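Local coordinates for protein aspartate--tRNA(Asp/Asn) ligase (Thermus thermophilus, PDB 1N9W) that activates L-aspartate with ATP and transfers it to the acceptor ends of both tRNA(Asp) and tRNA(Asn), at residues R342-T347 with A394-Q399; S309-V314 with F337-R342. One frame throughout, in Å; residues are numbered along the deposited sequence.

In the fold
Both contacts belong to the mixed, largely antiparallel sheet of the class II synthetase catalytic domain, and their centres lie about 10 Å apart. Interaction 2 comes first along the chain, joining strand 311-315 to strand 336-341; a short turn through Arg342, which the two contacts share, leads into strand 344-351, where interaction 1 begins. That strand is the next neighbour in the sheet, bonded to strand 336-341 through Leu339, and Ile346 CD1 packs on Phe341 CB. Interaction 1 then sets the strand against helix 394-402. Together they tie the outer part of the sheet to the helix and strand that carry predicted ATP-binding residues.

Interaction 1 (R342-T347 with A394-Q399); sequences RGLEIT and AERLTQ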
loop_
_atom_site.group_PDB
_atom_site.type_symbol
_atom_site.label_atom_id
_atom_site.label_comp_id
_atom_site.label_asym_id
_atom_site.label_seq_id
_atom_site.Cartn_x
_atom_site.Cartn_y
_atom_site.Cartn_z
ATOM N N ARG B 342 12.346 -21.799 -3.118
ATOM C CA ARG B 342 13.360 -22.126 -4.115
ATOM C C ARG B 342 14.777 -21.849 -3.611
ATOM O O ARG B 342 15.629 -21.381 -4.363
ATOM C CB ARG B 342 13.087 -21.350 -5.413
ATOM C CG ARG B 342 11.941 -21.935 -6.226
ATOM C CD ARG B 342 11.592 -21.130 -7.474
ATOM N NE ARG B 342 10.577 -21.844 -8.253
ATOM C CZ ARG B 342 9.918 -21.342 -9.294
ATOM N NH1 ARG B 342 10.151 -20.098 -9.708
ATOM N NH2 ARG B 342 9.016 -22.091 -9.920
ATOM N N GLY B 343 15.017 -22.127 -2.332
ATOM C CA GLY B 343 16.344 -21.932 -1.768
ATOM C C GLY B 343 16.611 -20.617 -1.065
ATOM O O GLY B 343 17.638 -20.460 -0.402
ATOM N N LEU B 344 15.693 -19.669 -1.201
ATOM C CA LEU B 344 15.876 -18.370 -0.570
ATOM C C LEU B 344 14.862 -18.129 0.544
ATOM O O LEU B 344 13.695 -18.511 0.436
ATOM C CB LEU B 344 15.767 -17.265 -1.621
ATOM C CG LEU B 344 16.110 -15.850 -1.161
ATOM C CD1 LEU B 344 17.550 -15.814 -0.653
ATOM C CD2 LEU B 344 15.919 -14.880 -2.317
ATOM N N GLU B 345 15.318 -17.506 1.623
ATOM C CA GLU B 345 14.439 -17.206 2.739
ATOM C C GLU B 345 13.604 -15.980 2.376
ATOM O O GLU B 345 14.135 -14.882 2.220
ATOM C CB GLU B 345 15.261 -16.937 4.009
ATOM C CG GLU B 345 14.429 -16.508 5.209
ATOM C CD GLU B 345 14.513 -15.013 5.479
ATOM O OE1 GLU B 345 15.575 -14.553 5.955
ATOM O OE2 GLU B 345 13.523 -14.294 5.206
ATOM N N ILE B 346 12.300 -16.179 2.221
ATOM C CA ILE B 346 11.405 -15.083 1.863
ATOM C C ILE B 346 10.484 -14.728 3.020
ATOM O O ILE B 346 9.644 -13.839 2.898
ATOM C CB ILE B 346 10.521 -15.440 0.658
ATOM C CG1 ILE B 346 9.531 -16.540 1.046
ATOM C CG2 ILE B 346 11.391 -15.862 -0.517
ATOM C CD1 ILE B 346 8.423 -16.764 0.041
ATOM N N THR B 347 10.632 -15.427 4.140
ATOM C CA THR B 347 9.789 -15.165 5.297
ATOM C C THR B 347 10.448 -15.555 6.601
ATOM O O THR B 347 11.191 -16.533 6.678
ATOM C CB THR B 347 8.450 -15.924 5.200
ATOM O OG1 THR B 347 7.759 -15.522 4.012
ATOM C CG2 THR B 347 7.576 -15.625 6.418
ATOM N N ALA B 394 9.242 -8.954 -0.127
ATOM C CA ALA B 394 8.603 -8.745 -1.422
ATOM C C ALA B 394 9.520 -8.986 -2.621
ATOM O O ALA B 394 9.187 -9.779 -3.495
ATOM C CB ALA B 394 8.006 -7.328 -1.482
ATOM N N GLU B 395 10.668 -8.315 -2.667
ATOM C CA GLU B 395 11.571 -8.490 -3.795
ATOM C C GLU B 395 12.118 -9.899 -3.973
ATOM O O GLU B 395 12.255 -10.367 -5.102
ATOM C CB GLU B 395 12.748 -7.519 -3.722
ATOM C CG GLU B 395 12.408 -6.096 -4.102
ATOM C CD GLU B 395 11.991 -5.273 -2.916
ATOM O OE1 GLU B 395 11.068 -5.707 -2.192
ATOM O OE2 GLU B 395 12.590 -4.201 -2.695
ATOM N N ARG B 396 12.446 -10.573 -2.875
ATOM C CA ARG B 396 12.985 -11.932 -2.969
ATOM C C ARG B 396 11.952 -12.873 -3.550
ATOM O O ARG B 396 12.264 -13.714 -4.395
ATOM C CB ARG B 396 13.401 -12.447 -1.599
ATOM C CG ARG B 396 14.676 -11.852 -1.102
ATOM C CD ARG B 396 15.048 -12.456 0.224
ATOM N NE ARG B 396 16.376 -12.012 0.620
ATOM C CZ ARG B 396 16.975 -12.341 1.758
ATOM N NH1 ARG B 396 16.368 -13.130 2.639
ATOM N NH2 ARG B 396 18.187 -11.873 2.012
ATOM N N LEU B 397 10.721 -12.735 -3.077
ATOM C CA LEU B 397 9.645 -13.568 -3.569
ATOM C C LEU B 397 9.526 -13.365 -5.073
ATOM O O LEU B 397 9.522 -14.324 -5.843
ATOM C CB LEU B 397 8.335 -13.180 -2.888
ATOM C CG LEU B 397 7.051 -13.825 -3.413
ATOM C CD1 LEU B 397 7.179 -15.347 -3.425
ATOM C CD2 LEU B 397 5.910 -13.380 -2.525
ATOM N N THR B 398 9.452 -12.101 -5.477
ATOM C CA THR B 398 9.318 -11.729 -6.885
ATOM C C THR B 398 10.493 -12.245 -7.696
ATOM O O THR B 398 10.323 -12.765 -8.798
ATOM C CB THR B 398 9.252 -10.187 -7.051
ATOM O OG1 THR B 398 8.069 -9.685 -6.417
ATOM C CG2 THR B 398 9.239 -9.800 -8.520
ATOM N N GLN B 399 11.688 -12.082 -7.141
ATOM C CA GLN B 399 12.914 -12.517 -7.798
ATOM C C GLN B 399 12.883 -14.013 -8.092
ATOM O O GLN B 399 13.018 -14.442 -9.241
ATOM C CB GLN B 399 14.116 -12.212 -6.908
ATOM C CG GLN B 399 15.457 -12.484 -7.551
ATOM C CD GLN B 399 16.416 -13.167 -6.601
ATOM O OE1 GLN B 399 16.475 -12.836 -5.414
ATOM N NE2 GLN B 399 17.181 -14.122 -7.117
#
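Arg396 reaches from the helix to the strand and donates from NH1 to the backbone carbonyl of Glu345, with NH1 and Glu345 O 2.9 Å apart. The N-H points at the oxygen at 154°; Glu345 O lies at the guanidinium edge, close to its plane, and NH1 in turn approaches in the plane of the carbonyl. The same nitrogen faces the Glu345 carboxylate, but Glu345 OE1 and Arg396 NH1 are 3.7 Å apart, a long salt bridge, and the two flat groups are turned 64° against each other. NH1 is thus held by one firm bond and a looser charge pairing.

Leu344 crosses the arginine at about a right angle. Its CG lies anti to the backbone N (chi1 -172°), which brings CD2 to 3.5 Å from Arg396 CG, while CD1 lies over one face of the guanidinium, toward its rim. An alanine in place of Arg396 is likely to leave Glu345 O without this donor and Leu344 CD2 without most of the aliphatic chain it packs on, with the long charge pairing to the carboxylate lost as well. Gln399 comes in from the next helical turn, its OE1 3.8 Å from Leu344 CD2. Deeper in, Ile346 takes over: its CG2 is 4.1 Å from Arg396 CB, and its CD1 meets Leu397 CD1 at 3.9 Å, methyl against methyl. Leu397 also packs on Ile392 of strand 387-393, and Ile346 on Leu339, so the apolar layer continues along this face of the sheet.

Ile346 and Thr347 both face Leu339 in a classic beta bulge. The axes of 344-347 and 394-399 come within 7.8 Å. Strand 387-393, the neighbour of strand 344-351, running into helix 394-402 matches class II motif 3, with Arg396 in the place of its arginine, consistent with the predicted ATP-binding role of Arg396 and Glu345.

Interaction 2 (S309-V314 with F337-R342); sequences SDWLFV and FDLLFR
Asp310 and Arg342 pair at one end of an antiparallel strand pair in the class II catalytic sheet. The backbone bond from Arg342 N to Asp310 O is 2.7 Å long, and Arg342 NE makes a hydrogen-bonded salt bridge to Asp310 OD1 at 3.2 Å, the oxygen in the guanidinium plane and the nitrogen above the carboxylate plane. Both groups have further partners: Asp310 OD2 takes the Ser262 amide, while Arg342 NH1 and NH2 give to the carbonyls of Lys400 and Thr259.

Trp311 lays its six-membered ring on Phe341 as an offset stack, centroids 4.1 Å apart and planes at 24°; its NE1 bonds to Ser262 O. The Phe341 ring gets there with CG anti to the backbone N (chi1 177°). Leu312 and Leu340 form a hydrogen-bonded pair, and their side chains run together on the opposite sheet face, towards helix 293-306. Phe313 returns to the face of Trp311, beside Phe337, with helix 227-248 packed over both; Leu339 CD1 sits over its ring face in a CH-pi contact, 4.0 Å from the Phe313 centroid. Val314 closes the ladder with Asp338, whose OD1 is held by Arg322 and Ser348; Val314 CG2 touches Leu340 CD1 at 3.9 Å.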
loop_
_atom_site.group_PDB
_atom_site.type_symbol
_atom_site.label_atom_id
_atom_site.label_comp_id
_atom_site.label_asym_id
_atom_site.label_seq_id
_atom_site.Cartn_x
_atom_site.Cartn_y
_atom_site.Cartn_z
ATOM N N SER B 309 8.357 -29.888 -3.956
ATOM C CA SER B 309 7.853 -28.604 -3.496
ATOM C C SER B 309 8.910 -27.510 -3.581
ATOM O O SER B 309 10.064 -27.707 -3.191
ATOM C CB SER B 309 7.364 -28.748 -2.052
ATOM O OG SER B 309 6.996 -27.505 -1.493
ATOM N N ASP B 310 8.508 -26.354 -4.095
ATOM C CA ASP B 310 9.409 -25.211 -4.227
ATOM C C ASP B 310 9.511 -24.488 -2.892
ATOM O O ASP B 310 10.369 -23.622 -2.705
ATOM C CB ASP B 310 8.873 -24.257 -5.297
ATOM C CG ASP B 310 8.973 -24.836 -6.689
ATOM O OD1 ASP B 310 10.087 -24.830 -7.250
ATOM O OD2 ASP B 310 7.942 -25.298 -7.224
ATOM N N TRP B 311 8.638 -24.867 -1.964
ATOM C CA TRP B 311 8.588 -24.244 -0.645
ATOM C C TRP B 311 8.987 -25.188 0.488
ATOM O O TRP B 311 8.778 -26.400 0.410
ATOM C CB TRP B 311 7.177 -23.725 -0.375
ATOM C CG TRP B 311 6.500 -23.154 -1.584
ATOM C CD1 TRP B 311 5.922 -23.850 -2.604
ATOM C CD2 TRP B 311 6.338 -21.765 -1.901
ATOM N NE1 TRP B 311 5.408 -22.983 -3.538
ATOM C CE2 TRP B 311 5.650 -21.702 -3.132
ATOM C CE3 TRP B 311 6.711 -20.575 -1.262
ATOM C CZ2 TRP B 311 5.320 -20.483 -3.739
ATOM C CZ3 TRP B 311 6.382 -19.368 -1.866
ATOM C CH2 TRP B 311 5.694 -19.333 -3.095
ATOM N N LEU B 312 9.540 -24.615 1.551
ATOM C CA LEU B 312 9.960 -25.395 2.704
ATOM C C LEU B 312 9.941 -24.599 4.005
ATOM O O LEU B 312 10.636 -23.594 4.139
ATOM C CB LEU B 312 11.372 -25.947 2.480
ATOM C CG LEU B 312 12.029 -26.664 3.663
ATOM C CD1 LEU B 312 11.267 -27.942 3.999
ATOM C CD2 LEU B 312 13.478 -26.981 3.316
ATOM N N PHE B 313 9.140 -25.050 4.963
ATOM C CA PHE B 313 9.058 -24.386 6.253
ATOM C C PHE B 313 10.081 -24.974 7.218
ATOM O O PHE B 313 10.116 -26.185 7.437
ATOM C CB PHE B 313 7.655 -24.544 6.851
ATOM C CG PHE B 313 6.703 -23.431 6.499
ATOM C CD1 PHE B 313 7.020 -22.105 6.793
ATOM C CD2 PHE B 313 5.467 -23.712 5.915
ATOM C CE1 PHE B 313 6.124 -21.076 6.512
ATOM C CE2 PHE B 313 4.564 -22.692 5.630
ATOM C CZ PHE B 313 4.891 -21.371 5.930
ATOM N N VAL B 314 10.925 -24.111 7.778
ATOM C CA VAL B 314 11.932 -24.531 8.749
ATOM C C VAL B 314 11.399 -24.078 10.108
ATOM O O VAL B 314 11.383 -22.885 10.411
ATOM C CB VAL B 314 13.298 -23.856 8.490
ATOM C CG1 VAL B 314 14.331 -24.370 9.478
ATOM C CG2 VAL B 314 13.752 -24.138 7.071
ATOM N N PHE B 337 9.501 -19.705 12.803
ATOM C CA PHE B 337 9.630 -20.413 11.533
ATOM C C PHE B 337 10.145 -19.493 10.422
ATOM O O PHE B 337 9.994 -18.274 10.488
ATOM C CB PHE B 337 8.278 -21.023 11.122
ATOM C CG PHE B 337 7.201 -20.003 10.831
ATOM C CD1 PHE B 337 7.180 -19.312 9.621
ATOM C CD2 PHE B 337 6.225 -19.715 11.779
ATOM C CE1 PHE B 337 6.204 -18.348 9.360
ATOM C CE2 PHE B 337 5.244 -18.752 11.528
ATOM C CZ PHE B 337 5.238 -18.069 10.317
ATOM N N ASP B 338 10.760 -20.097 9.411
ATOM C CA ASP B 338 11.295 -19.381 8.264
ATOM C C ASP B 338 10.780 -20.087 7.034
ATOM O O ASP B 338 10.723 -21.313 7.008
ATOM C CB ASP B 338 12.822 -19.428 8.266
ATOM C CG ASP B 338 13.439 -18.253 8.979
ATOM O OD1 ASP B 338 12.739 -17.612 9.787
ATOM O OD2 ASP B 338 14.634 -17.970 8.733
ATOM N N LEU B 339 10.390 -19.323 6.019
ATOM C CA LEU B 339 9.895 -19.939 4.793
ATOM C C LEU B 339 10.978 -19.874 3.727
ATOM O O LEU B 339 11.532 -18.809 3.457
ATOM C CB LEU B 339 8.635 -19.229 4.294
ATOM C CG LEU B 339 8.131 -19.673 2.917
ATOM C CD1 LEU B 339 7.830 -21.168 2.929
ATOM C CD2 LEU B 339 6.892 -18.877 2.543
ATOM N N LEU B 340 11.293 -21.021 3.141
ATOM C CA LEU B 340 12.292 -21.075 2.090
ATOM C C LEU B 340 11.593 -21.258 0.766
ATOM O O LEU B 340 10.820 -22.199 0.587
ATOM C CB LEU B 340 13.257 -22.239 2.312
ATOM C CG LEU B 340 14.172 -22.137 3.526
ATOM C CD1 LEU B 340 15.095 -23.349 3.550
ATOM C CD2 LEU B 340 14.979 -20.849 3.454
ATOM N N PHE B 341 11.851 -20.345 -0.159
ATOM C CA PHE B 341 11.243 -20.419 -1.475
ATOM C C PHE B 341 12.343 -20.626 -2.498
ATOM O O PHE B 341 13.178 -19.750 -2.714
ATOM C CB PHE B 341 10.469 -19.133 -1.772
ATOM C CG PHE B 341 9.858 -19.093 -3.142
ATOM C CD1 PHE B 341 9.086 -20.155 -3.613
ATOM C CD2 PHE B 341 10.034 -17.980 -3.957
ATOM C CE1 PHE B 341 8.494 -20.101 -4.869
ATOM C CE2 PHE B 341 9.446 -17.919 -5.211
ATOM C CZ PHE B 341 8.676 -18.981 -5.673
ATOM N N ARG B 342 12.346 -21.799 -3.118
ATOM C CA ARG B 342 13.360 -22.126 -4.115
ATOM C C ARG B 342 14.777 -21.849 -3.611
ATOM O O ARG B 342 15.629 -21.381 -4.363
ATOM C CB ARG B 342 13.087 -21.350 -5.413
ATOM C CG ARG B 342 11.941 -21.935 -6.226
ATOM C CD ARG B 342 11.592 -21.130 -7.474
ATOM N NE ARG B 342 10.577 -21.844 -8.253
ATOM C CZ ARG B 342 9.918 -21.342 -9.294
ATOM N NH1 ARG B 342 10.151 -20.098 -9.708
ATOM N NH2 ARG B 342 9.016 -22.091 -9.920
#